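Local coordinates for putative NADH dehydrogenase/NAD(P)H nitroreductase (PDB 3KWK), which binds flavin mononucleotide and is probably an FMN-dependent oxidoreductase of the nitroreductase family, found as an assembly of two chains, at residues A75-Q80 / V149-Y154; K32-L37 / M115-V120. All coordinates share one frame; numbering follows the deposited sequence.

Contact 1: residues A75-Q80 / V149-Y154; sequences AKMLTQ and VIPFGY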
loop_
_atom_site.group_PDB
_atom_site.type_symbol
_atom_site.label_atom_id
_atom_site.label_comp_id
_atom_site.label_asym_id
_atom_site.label_seq_id
_atom_site.Cartn_x
_atom_site.Cartn_y
_atom_site.Cartn_z
ATOM N N ALA A 75 -4.569 3.593 19.473
ATOM C CA ALA A 75 -5.407 4.538 18.723
ATOM C C ALA A 75 -5.996 5.586 19.664
ATOM O O ALA A 75 -7.152 6.046 19.491
ATOM C CB ALA A 75 -6.509 3.802 17.969
ATOM N N LYS A 76 -5.219 5.976 20.676
ATOM C CA LYS A 76 -5.731 6.940 21.702
ATOM C C LYS A 76 -5.989 8.319 21.112
ATOM O O LYS A 76 -6.832 9.088 21.620
ATOM C CB LYS A 76 -4.774 7.035 22.888
ATOM C CG LYS A 76 -4.505 5.669 23.560
ATOM C CD LYS A 76 -5.767 5.057 24.123
ATOM C CE LYS A 76 -5.523 3.623 24.612
ATOM N NZ LYS A 76 -6.805 3.029 25.033
HETATM N N MSE A 77 -5.315 8.622 20.005
HETATM C CA MSE A 77 -5.528 9.887 19.322
HETATM C C MSE A 77 -6.891 10.037 18.668
HETATM O O MSE A 77 -7.271 11.113 18.200
HETATM C CB MSE A 77 -4.418 10.156 18.296
HETATM C CG MSE A 77 -4.468 9.424 16.945
HETATM SE SE MSE A 77 -4.276 7.490 17.074
HETATM C CE MSE A 77 -2.362 7.408 17.321
ATOM N N LEU A 78 -7.657 8.950 18.592
ATOM C CA LEU A 78 -9.061 9.089 18.181
ATOM C C LEU A 78 -9.860 10.119 19.009
ATOM O O LEU A 78 -10.822 10.651 18.504
ATOM C CB LEU A 78 -9.769 7.745 18.266
ATOM C CG LEU A 78 -9.449 6.749 17.138
ATOM C CD1 LEU A 78 -9.951 5.346 17.502
ATOM C CD2 LEU A 78 -10.109 7.224 15.826
ATOM N N THR A 79 -9.494 10.376 20.264
ATOM C CA THR A 79 -10.233 11.319 21.086
ATOM C C THR A 79 -9.987 12.750 20.593
ATOM O O THR A 79 -10.778 13.656 20.881
ATOM C CB THR A 79 -9.895 11.201 22.586
ATOM O OG1 THR A 79 -8.509 11.514 22.799
ATOM C CG2 THR A 79 -10.264 9.813 23.131
ATOM N N GLN A 80 -8.937 12.974 19.810
ATOM C CA GLN A 80 -8.719 14.332 19.289
ATOM C C GLN A 80 -8.955 14.457 17.798
ATOM O O GLN A 80 -8.773 15.525 17.205
ATOM C CB GLN A 80 -7.357 14.893 19.723
ATOM C CG GLN A 80 -6.177 14.126 19.341
ATOM C CD GLN A 80 -4.922 14.830 19.811
ATOM O OE1 GLN A 80 -4.446 15.698 19.131
ATOM N NE2 GLN A 80 -4.387 14.440 20.973
ATOM N N VAL A 149 -7.650 1.350 11.396
ATOM C CA VAL A 149 -8.399 2.530 11.722
ATOM C C VAL A 149 -7.475 3.705 11.449
ATOM O O VAL A 149 -6.363 3.786 12.001
ATOM C CB VAL A 149 -8.854 2.538 13.202
ATOM C CG1 VAL A 149 -9.584 3.838 13.493
ATOM C CG2 VAL A 149 -9.785 1.324 13.530
ATOM N N ILE A 150 -7.901 4.606 10.578
ATOM C CA ILE A 150 -7.086 5.769 10.220
ATOM C C ILE A 150 -7.726 7.072 10.722
ATOM O O ILE A 150 -8.581 7.662 10.029
ATOM C CB ILE A 150 -6.890 5.844 8.671
ATOM C CG1 ILE A 150 -6.340 4.542 8.098
ATOM C CG2 ILE A 150 -5.968 7.039 8.257
ATOM C CD1 ILE A 150 -6.215 4.545 6.578
ATOM N N PRO A 151 -7.358 7.498 11.931
ATOM C CA PRO A 151 -7.719 8.870 12.328
ATOM C C PRO A 151 -7.031 9.884 11.401
ATOM O O PRO A 151 -5.942 9.617 10.860
ATOM C CB PRO A 151 -7.173 8.995 13.743
ATOM C CG PRO A 151 -6.687 7.616 14.115
ATOM C CD PRO A 151 -6.378 6.911 12.844
ATOM N N PHE A 152 -7.671 11.020 11.196
ATOM C CA PHE A 152 -7.047 12.066 10.435
ATOM C C PHE A 152 -7.581 13.421 10.841
ATOM O O PHE A 152 -8.612 13.519 11.533
ATOM C CB PHE A 152 -7.246 11.823 8.932
ATOM C CG PHE A 152 -8.703 11.869 8.489
ATOM C CD1 PHE A 152 -9.513 10.745 8.578
ATOM C CD2 PHE A 152 -9.226 13.023 7.925
ATOM C CE1 PHE A 152 -10.818 10.812 8.166
ATOM C CE2 PHE A 152 -10.525 13.086 7.505
ATOM C CZ PHE A 152 -11.328 11.968 7.629
ATOM N N GLY A 153 -6.841 14.449 10.429
ATOM C CA GLY A 153 -7.172 15.824 10.740
ATOM C C GLY A 153 -6.098 16.761 10.226
ATOM O O GLY A 153 -5.081 16.313 9.645
ATOM N N TYR A 154 -6.239 18.050 10.529
ATOM C CA TYR A 154 -5.151 18.972 10.269
ATOM C C TYR A 154 -4.085 18.729 11.354
ATOM O O TYR A 154 -4.417 18.739 12.547
ATOM C CB TYR A 154 -5.640 20.414 10.281
ATOM C CG TYR A 154 -6.350 20.721 8.981
ATOM C CD1 TYR A 154 -5.614 20.942 7.855
ATOM C CD2 TYR A 154 -7.746 20.664 8.855
ATOM C CE1 TYR A 154 -6.242 21.205 6.616
ATOM C CE2 TYR A 154 -8.369 20.902 7.640
ATOM C CZ TYR A 154 -7.619 21.181 6.536
ATOM O OH TYR A 154 -8.178 21.415 5.299
#

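Contact 2: residues K32-L37 / M115-V120; sequences KEKIDL and MGLGAV. With FMN (flavin mononucleotide), chain B.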
loop_
_atom_site.group_PDB
_atom_site.type_symbol
_atom_site.label_atom_id
_atom_site.label_comp_id
_atom_site.label_asym_id
_atom_site.label_seq_id
_atom_site.Cartn_x
_atom_site.Cartn_y
_atom_site.Cartn_z
ATOM N N LYS A 32 -15.496 18.279 3.406
ATOM C CA LYS A 32 -16.121 17.094 2.839
ATOM C C LYS A 32 -15.426 16.638 1.557
ATOM O O LYS A 32 -15.234 15.450 1.351
ATOM C CB LYS A 32 -17.596 17.333 2.565
ATOM C CG LYS A 32 -18.303 16.171 1.991
ATOM C CD LYS A 32 -19.801 16.493 1.907
ATOM C CE LYS A 32 -20.614 15.414 1.174
ATOM N NZ LYS A 32 -20.027 15.009 -0.147
ATOM N N GLU A 33 -15.018 17.583 0.723
ATOM C CA GLU A 33 -14.388 17.290 -0.577
ATOM C C GLU A 33 -13.067 16.514 -0.344
ATOM O O GLU A 33 -12.729 15.577 -1.073
ATOM C CB GLU A 33 -14.099 18.619 -1.276
ATOM C CG GLU A 33 -13.513 18.506 -2.672
ATOM C CD GLU A 33 -13.056 19.881 -3.263
ATOM O OE1 GLU A 33 -12.848 20.889 -2.522
ATOM O OE2 GLU A 33 -12.874 19.918 -4.487
ATOM N N LYS A 34 -12.331 16.867 0.707
ATOM C CA LYS A 34 -11.075 16.162 1.027
ATOM C C LYS A 34 -11.349 14.708 1.436
ATOM O O LYS A 34 -10.636 13.765 1.038
ATOM C CB LYS A 34 -10.265 16.920 2.071
ATOM C CG LYS A 34 -9.709 18.240 1.517
ATOM C CD LYS A 34 -8.793 18.955 2.487
ATOM C CE LYS A 34 -8.258 20.227 1.883
ATOM N NZ LYS A 34 -7.107 20.804 2.694
ATOM N N ILE A 35 -12.350 14.509 2.295
ATOM C CA ILE A 35 -12.707 13.162 2.703
ATOM C C ILE A 35 -13.113 12.312 1.494
ATOM O O ILE A 35 -12.691 11.158 1.370
ATOM C CB ILE A 35 -13.830 13.163 3.782
ATOM C CG1 ILE A 35 -13.335 13.907 5.022
ATOM C CG2 ILE A 35 -14.167 11.736 4.197
ATOM C CD1 ILE A 35 -14.389 14.192 6.107
ATOM N N ASP A 36 -13.920 12.906 0.614
ATOM C CA ASP A 36 -14.360 12.202 -0.605
ATOM C C ASP A 36 -13.188 11.767 -1.483
ATOM O O ASP A 36 -13.141 10.636 -1.950
ATOM C CB ASP A 36 -15.341 13.059 -1.401
ATOM C CG ASP A 36 -16.671 13.389 -0.649
ATOM O OD1 ASP A 36 -17.033 12.658 0.288
ATOM O OD2 ASP A 36 -17.365 14.414 -1.022
ATOM N N LEU A 37 -12.204 12.660 -1.629
ATOM C CA LEU A 37 -11.012 12.361 -2.417
ATOM C C LEU A 37 -10.126 11.298 -1.769
ATOM O O LEU A 37 -9.518 10.482 -2.457
ATOM C CB LEU A 37 -10.246 13.655 -2.726
ATOM C CG LEU A 37 -10.852 14.507 -3.845
ATOM C CD1 LEU A 37 -10.300 15.964 -3.801
ATOM C CD2 LEU A 37 -10.591 13.872 -5.214
HETATM N N MSE A 115 -3.160 16.880 0.637
HETATM C CA MSE A 115 -4.195 17.892 0.867
HETATM C C MSE A 115 -4.001 18.583 2.225
HETATM O O MSE A 115 -4.906 19.184 2.773
HETATM C CB MSE A 115 -5.589 17.255 0.777
HETATM C CG MSE A 115 -5.867 16.725 -0.667
HETATM SE SE MSE A 115 -7.640 16.069 -0.879
HETATM C CE MSE A 115 -7.427 14.401 -0.022
ATOM N N GLY A 116 -2.771 18.537 2.733
ATOM C CA GLY A 116 -2.434 19.274 3.924
ATOM C C GLY A 116 -2.963 18.682 5.220
ATOM O O GLY A 116 -2.949 19.342 6.256
ATOM N N LEU A 117 -3.410 17.437 5.157
ATOM C CA LEU A 117 -3.911 16.723 6.310
ATOM C C LEU A 117 -2.834 15.819 6.880
ATOM O O LEU A 117 -1.760 15.615 6.292
ATOM C CB LEU A 117 -5.169 15.901 5.912
ATOM C CG LEU A 117 -6.360 16.756 5.428
ATOM C CD1 LEU A 117 -7.424 15.833 4.778
ATOM C CD2 LEU A 117 -6.956 17.622 6.554
ATOM N N GLY A 118 -3.131 15.301 8.056
ATOM C CA GLY A 118 -2.297 14.298 8.703
ATOM C C GLY A 118 -3.164 13.084 8.987
ATOM O O GLY A 118 -4.335 13.211 9.303
ATOM N N ALA A 119 -2.554 11.917 8.921
ATOM C CA ALA A 119 -3.256 10.687 9.238
ATOM C C ALA A 119 -2.268 9.675 9.793
ATOM O O ALA A 119 -1.051 9.864 9.650
ATOM C CB ALA A 119 -3.924 10.169 7.974
ATOM N N VAL A 120 -2.790 8.601 10.395
ATOM C CA VAL A 120 -1.927 7.500 10.856
ATOM C C VAL A 120 -2.700 6.172 10.719
ATOM O O VAL A 120 -3.882 6.088 11.082
ATOM C CB VAL A 120 -1.484 7.734 12.331
ATOM C CG1 VAL A 120 -2.692 7.932 13.319
ATOM C CG2 VAL A 120 -0.538 6.616 12.833
HETATM N N1 FMN B . 0.784 3.793 14.553
HETATM C C2 FMN B . 0.041 3.933 15.689
HETATM O O2 FMN B . 0.077 5.014 16.304
HETATM N N3 FMN B . -0.731 2.884 16.160
HETATM C C4 FMN B . -0.787 1.661 15.527
HETATM O O4 FMN B . -1.518 0.731 15.989
HETATM C C4A FMN B . -0.022 1.521 14.366
HETATM N N5 FMN B . -0.006 0.313 13.681
HETATM C C5A FMN B . 0.583 0.228 12.449
HETATM C C6 FMN B . 0.441 -0.957 11.712
HETATM C C7 FMN B . 0.994 -1.023 10.442
HETATM C C7M FMN B . 0.865 -2.291 9.580
HETATM C C8 FMN B . 1.682 0.043 9.895
HETATM C C8M FMN B . 2.254 -0.094 8.506
HETATM C C9 FMN B . 1.835 1.203 10.634
HETATM C C9A FMN B . 1.282 1.308 11.919
HETATM N N10 FMN B . 1.443 2.455 12.701
HETATM C C10 FMN B . 0.747 2.580 13.869
HETATM C "C1'" FMN B . 2.216 3.606 12.171
HETATM C "C2'" FMN B . 3.716 3.354 12.294
HETATM O "O2'" FMN B . 4.142 3.439 13.657
HETATM C "C3'" FMN B . 4.522 4.299 11.379
HETATM O "O3'" FMN B . 4.223 4.040 10.008
HETATM C "C4'" FMN B . 6.058 4.142 11.570
HETATM O "O4'" FMN B . 6.414 4.595 12.884
HETATM C "C5'" FMN B . 6.873 4.886 10.510
HETATM O "O5'" FMN B . 6.531 6.262 10.648
HETATM P P FMN B . 5.913 7.107 9.398
HETATM O O1P FMN B . 4.533 6.512 9.059
HETATM O O2P FMN B . 5.829 8.508 10.042
HETATM O O3P FMN B . 6.853 7.039 8.212
#

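Contact 1: residues A75-Q80 / V149-Y154
Leu-78, in a 3-10 turn spanning 76-79, comes closest in backbone terms to Pro-151 of strand 144-153, with 6.0 Å between their CA atoms. Successive backbone bonds, such as Gln-80 N to Met-77 O at 3.0 Å, keep the turn tightly wound and set two neighbouring side chains against the strand. Selenomethionine Met-77 sends its SE to Pro-151 CG at 3.8 Å, its bent chain crossing the proline at about a right angle; CG sits between the backbone N and the carbonyl carbon (chi1 78°), from where the bent chain brings the selenium up to the CG corner of the pyrrolidine. Leu-78 also meets the proline roughly at right angles, its CD2 lying 3.8 Å from Pro-151 CG. The same methyl reaches Val-149 CG1 at 4.1 Å, so a single branch spans two residues of the strand that face the turn. Beyond it, Leu-78 packs on Leu-65 and Ala-69 of helix 62-71, while Met-77 touches the flavin and belongs to its pocket. The meeting is wholly apolar and buried: shape, rather than directed bonds, joins this loop to the sheet, and the proline packed against the selenomethionine is thereby a second-shell neighbour of the cofactor.

Contact 2: residues K32-L37 / M115-V120
Lys-34 of helix 32-43 reaches over Met-115 at the place where helix 97-114 is closed by a Schellman motif, with Gly-116 at positive phi as its C-prime residue, before the chain enters strand 118-123 of the nitroreductase fold. The polar part of the contact is one hydrogen bond: Lys-34 NZ donates to Met-115 O at 2.7 Å, approaching with a C=O...N angle of 151° and tilted 17° from the carbonyl plane. The ammonium group is gripped a second time by the hydroxyl of Tyr-154. The remaining side-chain contacts between the segments are largely apolar. The lysine chain, extended beyond CG, and the selenomethionine of Met-115 run past each other in opposite directions, bringing Lys-34 CG within 3.8 Å of Met-115 SE. Leu-117 CD1 adds a methyl 4.1 Å from Lys-34 CB, and Leu-37 crosses the selenomethionine at about a right angle, with its CD1 4.0 Å from Met-115 SE. Without the long chain, as with an alanine here, the Met-115 carbonyl and the Tyr-154 hydroxyl would probably both lose their ammonium partner, and one flank of the selenomethionine would be uncovered. Thr-8 of the second subunit packs on both Lys-34 and Leu-37, so the helix also faces the dimer partner. At the far end of 115-120 the strand arrives at the cofactor, where Val-120 belongs to the pocket; with its CG2 anti to the backbone N, that methyl stands 3.6 Å from FMN N1. Back at the helix, the bend at chi3 (-78°) turns the Met-115 methyl to the backbone, CE lying 3.4 Å from Lys-34 O.

The centres of the two contacts lie about 13 Å apart, and their segments alternate along the chain: 32-37, 75-80, 115-120, then 149-154. What unites them is the antiparallel sheet, in which strands 144-153 and 118-123 are neighbours. Gly-153 O and Gly-118 N, 2.7 Å apart, are probably hydrogen-bonded, and Pro-151 of contact 1 packs on Val-120 of contact 2. Contact 1 brings the loop after helix 62-71 onto one of these strands; contact 2 places helix 32-43 beside the entry to the other. Each also holds a flavin-pocket residue, Met-77 and Val-120 respectively, so distant parts of the sequence converge on a shared cofactor site.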